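Local coordinates for protein S-adenosylmethionine:tRNA ribosyltransferase-isomerase (Thermotoga maritima, PDB 1VKY) that probably transfers and isomerises the ribose moiety of S-adenosylmethionine onto 7-aminomethyl-7-deazaguanine in tRNA, giving epoxyqueuosine in the queuosine pathway, at residues 262-267 against 285-290; 309-314 against 321-326; 203-208 against 243-248; 106-111 against 233-238. All blocks are in the same frame, centred on the assembly; numbering follows the deposited sequence.

How the interactions relate
Interactions 1 to 3 involve helices packed on one mixed sheet, against a loop, another helix and a strand. Interaction 4 ties that sheet to a separate antiparallel one. Interactions 3 and 4 are about 24 Å apart between centres; strands 205-213 and 234-238 are neighbours in the mixed sheet. The segments of interactions 3 and 4 alternate along the chain. Interaction 1 comes next, and interaction 2 last, about 13 Å from it between centres. Helix 261-270 is a hub: interaction 1 touches interaction 2 through Arg-265, interaction 3 through Leu-267 and interaction 4 through Thr-266. Interactions 2 and 4 lie about 32 Å apart between centres. The contacts thus bind helices, a loop and both sheets together.

Interaction 1 (262-267 against 285-290)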
# COMPACT_ATOMS: atom_id res chain seq x y z
N THR B 262 -0.89 -4.15 17.37
CA THR B 262 0.13 -5.20 17.66
C THR B 262 0.81 -4.92 19.00
O THR B 262 0.95 -5.81 19.84
CB THR B 262 1.18 -5.28 16.57
OG1 THR B 262 0.53 -5.67 15.36
CG2 THR B 262 2.19 -6.42 16.84
N THR B 263 1.25 -3.69 19.22
CA THR B 263 1.81 -3.31 20.51
C THR B 263 0.84 -3.63 21.67
O THR B 263 1.25 -4.16 22.70
CB THR B 263 2.13 -1.82 20.50
OG1 THR B 263 3.13 -1.53 19.52
CG2 THR B 263 2.75 -1.41 21.83
N VAL B 264 -0.43 -3.28 21.49
CA VAL B 264 -1.44 -3.57 22.54
C VAL B 264 -1.51 -5.03 22.88
O VAL B 264 -1.50 -5.38 24.03
CB VAL B 264 -2.84 -3.11 22.11
CG1 VAL B 264 -3.91 -3.57 23.11
CG2 VAL B 264 -2.87 -1.61 21.95
N ARG B 265 -1.60 -5.90 21.87
CA ARG B 265 -1.71 -7.33 22.12
C ARG B 265 -0.49 -7.85 22.81
O ARG B 265 -0.59 -8.66 23.71
CB ARG B 265 -1.99 -8.12 20.82
CG ARG B 265 -3.26 -7.69 20.07
CD ARG B 265 -3.61 -8.55 18.75
NE ARG B 265 -2.48 -9.42 18.45
CZ ARG B 265 -1.61 -9.28 17.47
NH1 ARG B 265 -1.74 -8.32 16.57
NH2 ARG B 265 -0.59 -10.15 17.38
N THR B 266 0.69 -7.36 22.44
CA THR B 266 1.92 -7.79 23.12
C THR B 266 1.96 -7.38 24.57
O THR B 266 2.23 -8.19 25.45
CB THR B 266 3.18 -7.25 22.35
OG1 THR B 266 3.29 -7.99 21.11
CG2 THR B 266 4.47 -7.57 23.14
N LEU B 267 1.68 -6.11 24.84
CA LEU B 267 1.70 -5.63 26.20
C LEU B 267 0.62 -6.24 27.12
O LEU B 267 0.90 -6.53 28.30
CB LEU B 267 1.58 -4.11 26.20
CG LEU B 267 2.77 -3.32 25.60
CD1 LEU B 267 2.32 -1.85 25.63
CD2 LEU B 267 4.08 -3.52 26.33
N LEU B 285 -3.81 -14.05 22.43
CA LEU B 285 -4.81 -13.26 23.17
C LEU B 285 -5.79 -12.63 22.22
O LEU B 285 -5.36 -11.99 21.26
CB LEU B 285 -4.11 -12.18 24.00
CG LEU B 285 -5.03 -11.23 24.80
CD1 LEU B 285 -5.84 -11.99 25.84
CD2 LEU B 285 -4.20 -10.16 25.50
N PHE B 286 -7.09 -12.84 22.47
CA PHE B 286 -8.14 -12.24 21.67
C PHE B 286 -8.87 -11.18 22.52
O PHE B 286 -9.46 -11.52 23.54
CB PHE B 286 -9.15 -13.32 21.21
CG PHE B 286 -10.27 -12.78 20.39
CD1 PHE B 286 -10.04 -12.28 19.14
CD2 PHE B 286 -11.54 -12.72 20.89
CE1 PHE B 286 -11.05 -11.74 18.40
CE2 PHE B 286 -12.57 -12.18 20.12
CZ PHE B 286 -12.31 -11.71 18.89
N ILE B 287 -8.78 -9.92 22.11
CA ILE B 287 -9.30 -8.80 22.86
C ILE B 287 -10.64 -8.38 22.23
O ILE B 287 -10.72 -8.09 21.04
CB ILE B 287 -8.30 -7.63 22.88
CG1 ILE B 287 -6.98 -8.09 23.50
CG2 ILE B 287 -8.94 -6.39 23.53
CD1 ILE B 287 -5.84 -7.05 23.42
N TYR B 288 -11.67 -8.39 23.06
CA TYR B 288 -13.05 -8.16 22.64
C TYR B 288 -13.76 -7.49 23.82
O TYR B 288 -13.44 -7.81 24.98
CB TYR B 288 -13.65 -9.54 22.35
CG TYR B 288 -15.02 -9.54 21.73
CD1 TYR B 288 -15.18 -9.44 20.35
CD2 TYR B 288 -16.17 -9.66 22.53
CE1 TYR B 288 -16.43 -9.43 19.77
CE2 TYR B 288 -17.46 -9.63 21.93
CZ TYR B 288 -17.57 -9.54 20.54
OH TYR B 288 -18.81 -9.55 19.87
N PRO B 289 -14.72 -6.60 23.59
CA PRO B 289 -15.32 -5.84 24.72
C PRO B 289 -16.23 -6.73 25.57
O PRO B 289 -16.86 -7.60 25.02
CB PRO B 289 -16.19 -4.80 24.02
CG PRO B 289 -15.98 -4.95 22.59
CD PRO B 289 -15.35 -6.26 22.32
N PRO B 290 -16.29 -6.56 26.89
CA PRO B 290 -15.49 -5.63 27.65
C PRO B 290 -14.09 -6.18 27.98
O PRO B 290 -13.93 -7.38 28.22
CB PRO B 290 -16.33 -5.45 28.92
CG PRO B 290 -16.88 -6.77 29.13
CD PRO B 290 -17.24 -7.29 27.77
O HOH W 1 -2.89 -11.66 20.23
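Val-264 and Ile-287 meet as the apolar pair of this contact, where a loop without regular structure lies against helix 261-270. Val-264 CG1 and Ile-287 CD1 are 4.0 Å apart, and the two side chains meet at a slant. Ile-287 carries CG1 anti to its carbonyl carbon (chi1 -58°) and continues extended through chi2, which takes CD1 across to the helix. The same methyl lies 4.3 Å from Arg-265 CG. Leu-285 covers the helix backbone instead: its CD2 is 4.3 Å from Arg-265 O.

The polar link is indirect. A water accepts a hydrogen bond from Arg-265 NE at 2.9 Å and donates one to Leu-285 O at 2.7 Å. It lies at the edge of the guanidinium, in its plane. Arg-265 reaches it with NE almost eclipsing CB (chi3 -9°), an unusual and probably strained torsion; this residue also touches a crystal neighbour.

The loop runs from strand 279-281 to strand 298-302. Val-264 and Ile-287 both pack on Phe-293. Helix 309-318 also packs here, with Leu-313 against Arg-265 and Ala-316 against Ile-287. Thr-263, on the same helix as Val-264, packs on strand 67-75.

Interaction 2 (309-314 against 321-326); sequences TLLMLV and DFVMEA
No polar bond crosses between Val-314 or Leu-311 and Val-323 or Met-324; the shortest polar bonds lie inside the second helix, as in Ala-326 N to Phe-322 O at 3.0 Å. The motif is a pair of consecutive alpha-helices, 309-318 and 320-332, joined by a very tight turn. The short segments run 121° apart and their axes come within 10.3 Å, so the pair is splayed rather than hairpin-like. What joins them is a buried apolar contact.

Leu-311 and Met-324 meet tip to tip. CG of Leu-311 is trans to the backbone N (chi1 178°), which brings the isobutyl end round to the other helix. Met-324 does not extend. It bends at both chi2 and chi3 and brings its methyl in front of the leucine. The methyl CE touches both leucine branches, with Leu-311 CD1 at 3.6 Å and Leu-311 CD2 at 3.9 Å. It therefore sits against the fork of the leucine.

Beside this pair the two valines cross at about a right angle. Val-314 CG1 and Val-323 CG2 are 3.8 Å apart. Val-323 points its beta-carbon at the first helix, so both of its methyls can take part.

Tyr-20 touches Leu-311, and His-304 packs on Val-314. Helix 320-332 sets Phe-322 and Ala-326 on strands 39-44 and 49-54, at one margin of the mixed sheet. The other methyl of Val-323, CG1, lies 4.3 Å from Leu-311 CD1 and links the two pairs.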
# COMPACT_ATOMS: atom_id res chain seq x y z
N THR B 309 -11.44 -7.80 13.36
CA THR B 309 -11.04 -8.03 14.74
C THR B 309 -10.28 -6.85 15.31
O THR B 309 -10.27 -6.67 16.52
CB THR B 309 -10.23 -9.31 14.91
OG1 THR B 309 -9.07 -9.24 14.07
CG2 THR B 309 -10.98 -10.50 14.44
N LEU B 310 -9.63 -6.04 14.47
CA LEU B 310 -8.96 -4.84 14.99
C LEU B 310 -9.96 -3.81 15.51
O LEU B 310 -9.72 -3.14 16.49
CB LEU B 310 -8.04 -4.21 13.93
CG LEU B 310 -6.93 -5.16 13.42
CD1 LEU B 310 -5.98 -4.45 12.49
CD2 LEU B 310 -6.15 -5.71 14.59
N LEU B 311 -11.08 -3.67 14.83
CA LEU B 311 -12.16 -2.80 15.30
C LEU B 311 -12.71 -3.31 16.62
O LEU B 311 -12.99 -2.54 17.56
CB LEU B 311 -13.28 -2.69 14.22
CG LEU B 311 -14.48 -1.85 14.61
CD1 LEU B 311 -14.04 -0.47 15.13
CD2 LEU B 311 -15.45 -1.76 13.42
N MET B 312 -12.82 -4.62 16.76
CA MET B 312 -13.27 -5.20 18.04
C MET B 312 -12.29 -4.86 19.19
O MET B 312 -12.70 -4.56 20.30
CB MET B 312 -13.44 -6.71 17.94
CG MET B 312 -14.54 -7.17 16.96
SD MET B 312 -14.35 -8.94 16.66
CE MET B 312 -15.55 -9.08 15.31
N LEU B 313 -10.99 -4.89 18.91
CA LEU B 313 -9.99 -4.55 19.94
C LEU B 313 -10.11 -3.08 20.33
O LEU B 313 -10.12 -2.75 21.50
CB LEU B 313 -8.59 -4.84 19.40
CG LEU B 313 -7.34 -4.59 20.24
CD1 LEU B 313 -6.17 -5.42 19.67
CD2 LEU B 313 -6.97 -3.13 20.28
N VAL B 314 -10.17 -2.18 19.36
CA VAL B 314 -10.30 -0.77 19.66
C VAL B 314 -11.62 -0.46 20.39
O VAL B 314 -11.67 0.38 21.30
CB VAL B 314 -10.15 0.10 18.38
CG1 VAL B 314 -10.35 1.51 18.69
CG2 VAL B 314 -8.75 -0.10 17.81
N ASP B 321 -19.96 1.53 22.09
CA ASP B 321 -20.86 2.55 21.54
C ASP B 321 -20.09 3.84 21.19
O ASP B 321 -20.36 4.50 20.20
CB ASP B 321 -21.98 2.87 22.50
CG ASP B 321 -22.90 1.67 22.75
OD1 ASP B 321 -22.96 0.73 21.91
OD2 ASP B 321 -23.61 1.59 23.78
N PHE B 322 -19.11 4.19 22.01
CA PHE B 322 -18.33 5.42 21.77
C PHE B 322 -17.51 5.25 20.49
O PHE B 322 -17.46 6.14 19.67
CB PHE B 322 -17.45 5.65 22.99
CG PHE B 322 -16.65 6.94 22.98
CD1 PHE B 322 -17.18 8.13 22.52
CD2 PHE B 322 -15.37 6.97 23.52
CE1 PHE B 322 -16.43 9.31 22.57
CE2 PHE B 322 -14.63 8.15 23.54
CZ PHE B 322 -15.17 9.31 23.05
N VAL B 323 -16.83 4.10 20.31
CA VAL B 323 -16.00 3.97 19.13
C VAL B 323 -16.87 3.91 17.87
O VAL B 323 -16.50 4.46 16.81
CB VAL B 323 -15.01 2.75 19.22
CG1 VAL B 323 -15.62 1.48 18.68
CG2 VAL B 323 -13.78 3.07 18.40
N MET B 324 -18.03 3.28 17.97
CA MET B 324 -18.95 3.24 16.80
C MET B 324 -19.49 4.62 16.43
O MET B 324 -19.59 4.92 15.29
CB MET B 324 -20.07 2.21 17.02
CG MET B 324 -19.51 0.78 17.19
SD MET B 324 -18.48 0.08 15.81
CE MET B 324 -17.19 1.18 15.35
N GLU B 325 -19.79 5.45 17.43
CA GLU B 325 -20.15 6.86 17.21
C GLU B 325 -18.98 7.60 16.51
O GLU B 325 -19.16 8.28 15.51
CB GLU B 325 -20.51 7.47 18.59
CG GLU B 325 -20.58 8.99 18.69
CD GLU B 325 -21.10 9.47 20.06
OE1 GLU B 325 -20.58 9.03 21.13
N ALA B 326 -17.76 7.40 17.00
CA ALA B 326 -16.56 8.01 16.39
C ALA B 326 -16.37 7.59 14.93
O ALA B 326 -15.99 8.40 14.07
CB ALA B 326 -15.32 7.65 17.21

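Interaction 3 (203-208 against 243-248)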
# COMPACT_ATOMS: atom_id res chain seq x y z
N GLY B 203 10.22 15.90 26.39
CA GLY B 203 10.41 14.96 27.52
C GLY B 203 9.58 13.68 27.38
O GLY B 203 9.48 12.88 28.31
N VAL B 204 8.98 13.47 26.21
CA VAL B 204 8.31 12.18 25.93
C VAL B 204 9.36 11.05 25.67
O VAL B 204 10.27 11.22 24.90
CB VAL B 204 7.36 12.32 24.74
CG1 VAL B 204 6.63 10.99 24.46
CG2 VAL B 204 6.36 13.44 25.01
N GLN B 205 9.21 9.90 26.32
CA GLN B 205 10.12 8.77 26.12
C GLN B 205 9.60 7.78 25.07
O GLN B 205 8.39 7.73 24.79
CB GLN B 205 10.34 8.07 27.44
CG GLN B 205 11.04 8.99 28.46
CD GLN B 205 11.71 8.23 29.57
OE1 GLN B 205 12.10 7.05 29.43
NE2 GLN B 205 11.86 8.91 30.71
N PHE B 206 10.51 6.99 24.51
CA PHE B 206 10.19 5.96 23.51
C PHE B 206 10.70 4.59 23.93
O PHE B 206 11.72 4.47 24.59
CB PHE B 206 10.82 6.33 22.16
CG PHE B 206 10.12 7.47 21.48
CD1 PHE B 206 10.31 8.78 21.93
CD2 PHE B 206 9.19 7.24 20.48
CE1 PHE B 206 9.61 9.85 21.34
CE2 PHE B 206 8.49 8.31 19.89
CZ PHE B 206 8.71 9.60 20.32
N ALA B 207 9.96 3.54 23.57
CA ALA B 207 10.45 2.18 23.73
C ALA B 207 9.90 1.37 22.60
O ALA B 207 8.97 1.80 21.89
CB ALA B 207 10.02 1.60 25.05
N GLU B 208 10.48 0.20 22.40
CA GLU B 208 10.02 -0.69 21.35
C GLU B 208 9.70 -2.11 21.78
O GLU B 208 10.32 -2.70 22.70
CB GLU B 208 10.98 -0.64 20.13
CG GLU B 208 12.19 -1.51 20.18
CD GLU B 208 12.97 -1.49 18.85
OE1 GLU B 208 12.97 -0.42 18.15
OE2 GLU B 208 13.57 -2.56 18.53
N VAL B 243 10.93 -3.40 29.26
CA VAL B 243 10.37 -3.77 30.54
C VAL B 243 10.70 -2.73 31.61
O VAL B 243 9.84 -2.37 32.42
CB VAL B 243 10.83 -5.22 30.98
CG1 VAL B 243 10.37 -5.54 32.41
CG2 VAL B 243 10.30 -6.28 30.01
N ARG B 244 11.95 -2.27 31.65
CA ARG B 244 12.36 -1.25 32.62
C ARG B 244 11.59 0.04 32.45
O ARG B 244 11.12 0.63 33.40
CB ARG B 244 13.85 -0.95 32.49
CG ARG B 244 14.34 -0.05 33.62
CD ARG B 244 15.54 0.88 33.29
NE ARG B 244 16.32 0.43 32.15
CZ ARG B 244 16.51 1.10 31.00
NH1 ARG B 244 15.98 2.31 30.78
NH2 ARG B 244 17.26 0.53 30.04
N LYS B 245 11.47 0.51 31.21
CA LYS B 245 10.74 1.74 30.94
C LYS B 245 9.27 1.67 31.27
O LYS B 245 8.68 2.65 31.72
CB LYS B 245 10.93 2.09 29.48
CG LYS B 245 12.35 2.52 29.20
CD LYS B 245 12.48 3.12 27.83
CE LYS B 245 13.72 3.99 27.78
NZ LYS B 245 13.91 4.44 26.39
N LEU B 246 8.65 0.52 31.05
CA LEU B 246 7.22 0.36 31.39
C LEU B 246 7.05 0.51 32.89
O LEU B 246 6.11 1.16 33.38
CB LEU B 246 6.72 -1.04 30.96
CG LEU B 246 6.64 -1.33 29.47
CD1 LEU B 246 6.54 -2.81 29.24
CD2 LEU B 246 5.48 -0.60 28.86
N ARG B 247 7.94 -0.12 33.64
CA ARG B 247 7.90 -0.06 35.10
C ARG B 247 8.19 1.35 35.62
O ARG B 247 7.49 1.87 36.47
CB ARG B 247 8.88 -1.05 35.71
CG ARG B 247 8.81 -1.03 37.23
CD ARG B 247 9.77 -2.00 37.98
NE ARG B 247 11.09 -2.12 37.37
CZ ARG B 247 12.05 -1.20 37.43
NH1 ARG B 247 11.86 -0.03 38.07
NH2 ARG B 247 13.21 -1.44 36.83
N GLU B 248 9.20 2.00 35.07
CA GLU B 248 9.52 3.40 35.44
C GLU B 248 8.41 4.41 35.12
O GLU B 248 8.16 5.36 35.88
CB GLU B 248 10.79 3.83 34.73
CG GLU B 248 12.06 3.16 35.25
CD GLU B 248 13.25 3.46 34.38
OE1 GLU B 248 13.08 3.99 33.25
OE2 GLU B 248 14.36 3.17 34.83
O HOH W 2 11.22 5.55 31.66
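Strand 205-208 and helix 243-248 cross at -138° with their axes 8.9 Å apart, and the backbones come nearest at Ala-207 and Lys-245, whose CA atoms are 7.2 Å apart. This is a helix laid over a beta-sheet, within a beta-beta-alpha succession. Strand 205-213 pairs antiparallel with strand 234-238, and helix 240-252 follows that strand.

Lys-245 carries the contact. Its CG is anti to the carbonyl carbon (chi1 -70°) and the chain beyond it is extended, which carries NZ across to the strand. NZ donates to Phe-206 O at 2.8 Å. It stands almost straight ahead of the carbonyl, with a C=O...N angle of 172°. The neighbouring residues Gln-205 and Ala-207 bond by their backbones to strand 67-75. The carbonyl of Phe-206 probably faces the other way, past the end of strand 234-238, where the lysine serves it instead.

The methylenes pack on the way. Lys-245 CD lies 4.0 Å from Ala-207 CB, and Lys-245 CE is 3.8 Å from Gln-205 OE1, whose side chain passes it obliquely. With a methionine in its place, which has no ammonium, the Phe-206 carbonyl is likely to be left without this donor and the strand less firmly tied to the helix.

The Phe-206 ring goes to the other side of the sheet and packs on helix 193-202. Gln-205 also reaches the helix through a water. That water gives one hydrogen to Gln-205 OE1 at 2.8 Å and the other to Glu-248 OE1 at 2.9 Å.

Interaction 4 (106-111 against 233-238)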
# COMPACT_ATOMS: atom_id res chain seq x y z
N LEU B 106 15.72 -18.88 19.41
CA LEU B 106 14.66 -19.76 19.87
C LEU B 106 15.10 -21.16 19.44
O LEU B 106 15.36 -21.38 18.27
CB LEU B 106 13.34 -19.34 19.20
CG LEU B 106 12.16 -19.23 20.12
CD1 LEU B 106 11.72 -20.64 20.49
CD2 LEU B 106 12.49 -18.42 21.36
N VAL B 107 15.24 -22.07 20.40
CA VAL B 107 15.73 -23.40 20.12
C VAL B 107 14.63 -24.39 20.52
O VAL B 107 14.14 -24.34 21.65
CB VAL B 107 17.03 -23.68 20.90
CG1 VAL B 107 17.42 -25.11 20.77
CG2 VAL B 107 18.14 -22.77 20.39
N ARG B 108 14.25 -25.27 19.59
CA ARG B 108 13.15 -26.22 19.79
C ARG B 108 13.56 -27.59 19.25
O ARG B 108 13.86 -27.70 18.06
CB ARG B 108 11.88 -25.72 19.07
CG ARG B 108 11.43 -24.34 19.56
CD ARG B 108 10.13 -23.80 18.99
NE ARG B 108 10.18 -23.58 17.55
CZ ARG B 108 9.19 -23.04 16.84
NH1 ARG B 108 8.07 -22.65 17.44
NH2 ARG B 108 9.32 -22.88 15.53
N PRO B 109 13.59 -28.64 20.07
CA PRO B 109 13.27 -28.61 21.49
C PRO B 109 14.37 -28.04 22.38
O PRO B 109 15.52 -28.47 22.33
CB PRO B 109 13.09 -30.09 21.81
CG PRO B 109 13.98 -30.79 20.86
CD PRO B 109 13.90 -30.00 19.60
N GLY B 110 13.98 -27.08 23.22
CA GLY B 110 14.91 -26.31 24.03
C GLY B 110 15.36 -26.99 25.30
O GLY B 110 16.46 -26.75 25.74
N GLN B 111 14.51 -27.84 25.88
CA GLN B 111 14.86 -28.58 27.11
C GLN B 111 16.24 -29.26 27.00
O GLN B 111 16.97 -29.38 27.99
CB GLN B 111 13.79 -29.64 27.43
N GLU B 233 3.77 -18.33 12.09
CA GLU B 233 4.76 -18.17 13.19
C GLU B 233 5.28 -16.73 13.41
O GLU B 233 6.00 -16.16 12.61
CB GLU B 233 5.91 -19.16 13.11
CG GLU B 233 5.54 -20.50 13.70
CD GLU B 233 6.70 -21.17 14.39
OE1 GLU B 233 7.82 -21.17 13.83
OE2 GLU B 233 6.47 -21.72 15.50
N GLU B 234 4.86 -16.18 14.54
CA GLU B 234 5.22 -14.85 14.96
C GLU B 234 5.50 -14.89 16.44
O GLU B 234 4.75 -15.48 17.22
CB GLU B 234 4.08 -13.89 14.66
CG GLU B 234 3.93 -13.60 13.18
CD GLU B 234 2.67 -12.79 12.84
OE1 GLU B 234 1.83 -12.61 13.75
OE2 GLU B 234 2.54 -12.36 11.65
N PHE B 235 6.63 -14.32 16.83
CA PHE B 235 7.01 -14.30 18.21
C PHE B 235 7.13 -12.86 18.60
O PHE B 235 7.76 -12.06 17.89
CB PHE B 235 8.36 -15.03 18.43
CG PHE B 235 8.36 -16.45 17.98
CD1 PHE B 235 8.67 -16.77 16.67
CD2 PHE B 235 8.03 -17.46 18.84
CE1 PHE B 235 8.67 -18.07 16.23
CE2 PHE B 235 8.03 -18.77 18.42
CZ PHE B 235 8.35 -19.08 17.12
N TYR B 236 6.53 -12.49 19.72
CA TYR B 236 6.74 -11.15 20.24
C TYR B 236 7.98 -11.16 21.09
O TYR B 236 8.37 -12.19 21.65
CB TYR B 236 5.54 -10.65 21.07
CG TYR B 236 5.31 -11.42 22.34
CD1 TYR B 236 6.08 -11.18 23.50
CD2 TYR B 236 4.35 -12.43 22.40
CE1 TYR B 236 5.87 -11.88 24.64
CE2 TYR B 236 4.13 -13.11 23.57
CZ TYR B 236 4.88 -12.83 24.68
OH TYR B 236 4.69 -13.57 25.81
N GLN B 237 8.60 -10.00 21.19
CA GLN B 237 9.69 -9.81 22.15
C GLN B 237 9.51 -8.47 22.83
O GLN B 237 9.27 -7.47 22.17
CB GLN B 237 11.05 -9.83 21.43
CG GLN B 237 12.27 -9.68 22.36
CD GLN B 237 13.59 -9.56 21.63
OE1 GLN B 237 13.60 -9.36 20.42
NE2 GLN B 237 14.69 -9.65 22.37
N VAL B 238 9.63 -8.46 24.15
CA VAL B 238 9.67 -7.26 24.97
C VAL B 238 10.99 -7.30 25.71
O VAL B 238 11.17 -8.02 26.69
CB VAL B 238 8.52 -7.18 26.01
CG1 VAL B 238 8.50 -5.79 26.68
CG2 VAL B 238 7.19 -7.42 25.32
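Arg-108 sets CG anti to its carbonyl carbon (chi1 -58°) and then bends at chi3 (-63°), which turns its guanidinium end-on to Glu-233. The glutamate bends at chi2 and comes from the opposite direction. Two nitrogens grip two oxygens in a bidentate salt bridge. Arg-108 NH1 bonds Glu-233 OE2 at 2.7 Å, and Arg-108 NH2 bonds Glu-233 OE1 at 2.8 Å. Each oxygen uses its syn lone pair. The two flat groups are nearly coplanar, 21° apart. Glu-233 is poorly ordered, so these lengths are approximate.

Lys-282 is the stronger partner of Glu-233, bridging to OE2, and Glu-91 is a further partner of Arg-108 NH2. Phe-235 presents its ring edge to the arginine, with CZ 3.6 Å from Arg-108 NH1. The ring and guanidinium planes are steeply inclined to each other. Leu-106 adds a looser apolar touch, its CG 4.5 Å from Phe-235 CE2. A leucine at Arg-108 would probably leave Glu-233 leaning on Lys-282 and deprive Glu-91 of a cation.

The contact joins two sheets. Strand 102-108 belongs to the antiparallel six-stranded sheet, beside strand 89-97, whose Leu-93 packs on both Arg-108 and Phe-235. Strand 234-238 lies in the mixed sheet between strands 205-213 and 279-281, and Val-280 of the latter packs against Leu-106.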